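Local structure of vacuolar aminopeptidase 1 (Saccharomyces cerevisiae, 5JGF) at residues T63-T68 with L303-A308. The protein removes amino acids, preferably neutral or hydrophobic ones, from the N-terminus of peptides and proteins as a dodecameric zinc aminopeptidase of the yeast vacuole. Residues are numbered along the deposited sequence; the frame is centred on the assembly and turned at random.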
ATOM      1  N   THR D  63      58.889 -10.901   8.330  1.00 15.23           N
ATOM      2  CA  THR D  63      58.855 -10.717   6.892  1.00 14.31           C
ATOM      3  C   THR D  63      57.619  -9.891   6.571  1.00 15.47           C
ATOM      4  O   THR D  63      56.723  -9.747   7.409  1.00 14.64           O
ATOM      5  CB  THR D  63      58.802 -12.067   6.139  1.00 14.56           C
ATOM      6  OG1 THR D  63      58.947 -11.833   4.734  1.00 15.19           O
ATOM      7  CG2 THR D  63      57.477 -12.788   6.400  1.00 15.41           C
ATOM      8  N   ILE D  64      57.575  -9.344   5.365  1.00 14.76           N
ATOM      9  CA  ILE D  64      56.453  -8.518   4.957  1.00 14.50           C
ATOM     10  C   ILE D  64      56.021  -8.885   3.551  1.00 16.16           C
ATOM     11  O   ILE D  64      56.851  -9.189   2.695  1.00 14.31           O
ATOM     12  CB  ILE D  64      56.836  -7.023   4.985  1.00 16.19           C
ATOM     13  CG1 ILE D  64      57.266  -6.630   6.401  1.00 15.67           C
ATOM     14  CG2 ILE D  64      55.654  -6.162   4.531  1.00 16.74           C
ATOM     15  CD1 ILE D  64      57.816  -5.223   6.504  1.00 19.29           C
ATOM     16  N   ARG D  65      54.714  -8.869   3.322  1.00 13.13           N
ATOM     17  CA  ARG D  65      54.175  -9.168   2.009  1.00 13.00           C
ATOM     18  C   ARG D  65      53.316  -7.987   1.569  1.00 14.70           C
ATOM     19  O   ARG D  65      52.497  -7.493   2.343  1.00 13.67           O
ATOM     20  CB  ARG D  65      53.314 -10.435   2.050  1.00 12.40           C
ATOM     21  CG  ARG D  65      52.626 -10.738   0.718  1.00 14.65           C
ATOM     22  CD  ARG D  65      51.760 -11.981   0.803  1.00 14.87           C
ATOM     23  NE  ARG D  65      52.547 -13.181   1.070  1.00 15.23           N
ATOM     24  CZ  ARG D  65      52.031 -14.395   1.232  1.00 17.58           C
ATOM     25  NH1 ARG D  65      50.716 -14.577   1.157  1.00 16.08           N
ATOM     26  NH2 ARG D  65      52.829 -15.428   1.467  1.00 16.33           N
ATOM     27  N   ASN D  66      53.530  -7.520   0.340  1.00 14.98           N
ATOM     28  CA  ASN D  66      52.744  -6.421  -0.222  1.00 16.10           C
ATOM     29  C   ASN D  66      52.881  -5.110   0.551  1.00 16.61           C
ATOM     30  O   ASN D  66      52.218  -4.123   0.229  1.00 17.49           O
ATOM     31  CB  ASN D  66      51.265  -6.833  -0.266  1.00 16.87           C
ATOM     32  CG  ASN D  66      50.450  -6.000  -1.238  1.00 19.43           C
ATOM     33  OD1 ASN D  66      50.697  -6.024  -2.441  1.00 19.39           O
ATOM     34  ND2 ASN D  66      49.470  -5.259  -0.718  1.00 19.03           N
ATOM     35  N   GLY D  67      53.741  -5.103   1.567  1.00 16.50           N
ATOM     36  CA  GLY D  67      53.926  -3.911   2.379  1.00 15.34           C
ATOM     37  C   GLY D  67      52.766  -3.664   3.335  1.00 14.11           C
ATOM     38  O   GLY D  67      52.711  -2.627   3.990  1.00 12.80           O
ATOM     39  N   THR D  68      51.848  -4.626   3.430  1.00 14.93           N
ATOM     40  CA  THR D  68      50.669  -4.486   4.288  1.00 14.50           C
ATOM     41  C   THR D  68      50.325  -5.745   5.089  1.00 15.03           C
ATOM     42  O   THR D  68      49.317  -5.776   5.795  1.00 14.36           O
ATOM     43  CB  THR D  68      49.424  -4.137   3.443  1.00 15.23           C
ATOM     44  OG1 THR D  68      49.177  -5.198   2.508  1.00 14.36           O
ATOM     45  CG2 THR D  68      49.635  -2.846   2.674  1.00 14.80           C
ATOM     46  N   LEU D 303      40.054 -12.565   1.328  1.00 13.13           N
ATOM     47  CA  LEU D 303      40.455 -13.398   0.196  1.00 13.69           C
ATOM     48  C   LEU D 303      41.360 -12.646  -0.778  1.00 13.65           C
ATOM     49  O   LEU D 303      40.953 -12.295  -1.889  1.00 12.65           O
ATOM     50  CB  LEU D 303      39.231 -13.948  -0.553  1.00 14.71           C
ATOM     51  CG  LEU D 303      39.551 -15.004  -1.626  1.00 14.83           C
ATOM     52  CD1 LEU D 303      40.000 -16.302  -0.961  1.00 14.39           C
ATOM     53  CD2 LEU D 303      38.321 -15.264  -2.488  1.00 14.78           C
ATOM     54  N   THR D 304      42.587 -12.393  -0.333  1.00 13.55           N
ATOM     55  CA  THR D 304      43.613 -11.720  -1.131  1.00 13.20           C
ATOM     56  C   THR D 304      44.919 -12.361  -0.666  1.00 14.94           C
ATOM     57  O   THR D 304      44.941 -13.035   0.365  1.00 14.26           O
ATOM     58  CB  THR D 304      43.694 -10.206  -0.849  1.00 14.26           C
ATOM     59  OG1 THR D 304      44.154  -9.992   0.490  1.00 14.83           O
ATOM     60  CG2 THR D 304      42.323  -9.543  -1.035  1.00 13.30           C
ATOM     61  N   ARG D 305      46.003 -12.159  -1.400  1.00 13.30           N
ATOM     62  CA  ARG D 305      47.255 -12.778  -0.985  1.00 14.46           C
ATOM     63  C   ARG D 305      47.799 -12.168   0.303  1.00 15.62           C
ATOM     64  O   ARG D 305      48.543 -12.824   1.030  1.00 15.98           O
ATOM     65  CB  ARG D 305      48.300 -12.689  -2.100  1.00 17.23           C
ATOM     66  CG  ARG D 305      48.963 -11.344  -2.246  1.00 18.88           C
ATOM     67  CD  ARG D 305      49.952 -11.365  -3.401  1.00 20.30           C
ATOM     68  NE  ARG D 305      50.737 -10.141  -3.428  1.00 21.79           N
ATOM     69  CZ  ARG D 305      52.041 -10.085  -3.190  1.00 20.19           C
ATOM     70  NH1 ARG D 305      52.719 -11.190  -2.919  1.00 19.88           N
ATOM     71  NH2 ARG D 305      52.659  -8.913  -3.195  1.00 20.99           N
ATOM     72  N   GLN D 306      47.410 -10.926   0.596  1.00 14.24           N
ATOM     73  CA  GLN D 306      47.883 -10.258   1.803  1.00 13.31           C
ATOM     74  C   GLN D 306      46.885 -10.356   2.960  1.00 13.40           C
ATOM     75  O   GLN D 306      47.094  -9.777   4.024  1.00 12.41           O
ATOM     76  CB  GLN D 306      48.217  -8.785   1.512  1.00 13.81           C
ATOM     77  CG  GLN D 306      47.055  -7.945   0.981  1.00 14.69           C
ATOM     78  CD  GLN D 306      46.994  -7.887  -0.542  1.00 17.84           C
ATOM     79  OE1 GLN D 306      46.042  -7.348  -1.117  1.00 19.68           O
ATOM     80  NE2 GLN D 306      48.008  -8.428  -1.200  1.00 13.59           N
ATOM     81  N   GLY D 307      45.801 -11.094   2.736  1.00 13.57           N
ATOM     82  CA  GLY D 307      44.795 -11.291   3.766  1.00 14.14           C
ATOM     83  C   GLY D 307      45.017 -12.632   4.444  1.00 13.22           C
ATOM     84  O   GLY D 307      45.892 -13.397   4.031  1.00 12.49           O
ATOM     85  N   ALA D 308      44.228 -12.933   5.472  1.00 13.12           N
ATOM     86  CA  ALA D 308      44.376 -14.195   6.199  1.00 13.29           C
ATOM     87  C   ALA D 308      44.326 -15.429   5.308  1.00 14.57           C
ATOM     88  O   ALA D 308      45.031 -16.402   5.560  1.00 13.23           O
ATOM     89  CB  ALA D 308      43.314 -14.306   7.292  1.00 14.45           C
TER
HETATM   90  O   HOH W   1      48.646  -8.164  -3.941  1.00 16.28           O
HETATM   91  O   HOH W   2      55.085  -8.313  -1.903  1.00 18.04           O
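Arg65 bonds to the backbone of Arg305. Its NH1 donates to Arg305 O over 2.8 Å, with an N-H...O angle of 156°. The oxygen lies at the edge of the guanidinium, near its plane. CG of Arg65 stands anti to the backbone N (chi1 175°), and the chain bends only at chi3. This first torsion lays CG over one face of the Arg305 guanidinium, offset toward its rim, 3.7 Å from Arg305 NH1. The two guanidinium planes are almost parallel but do not stack on each other. NH2 of Arg65 forms a salt bridge with Glu46, and NH1 also reaches Gly310 O. A leucine here would probably leave Arg305 O without this donor and Glu46 without its charged mate.

Asn66 and Gln306 stack their amides, with planes 13° apart and Gln306 NE2 3.4 Å from Asn66 CG. The Asn66 amide stays turned by a bond from ND2 to Thr68 OG1, 3.2 Å long and nearly straight. Thr68 OG1 in turn rests against CB and CG of Gln306. It also hydrogen-bonds Asp296 OD1, as Gln306 OE1 does Asn297 ND2. One water accepts from both Arg305 NE and Gln306 NE2. A second joins Asn66 N to Arg305 NH2.

A neighbouring subunit closes this site: its Gly424 O takes Arg305 NH1, and its Arg426 bonds to Asn66 OD1. Within the chain, the contact joins the tight connection between antiparallel strands 58-65 and 69-76 to a type I turn, Thr304 to Gly307. That turn belongs to the loop between strand 289-295 and helix 312-324; this loop carries the zinc ligand Glu299. Leu312 of this helix packs on Arg65, while helix 25-38 touches Thr68.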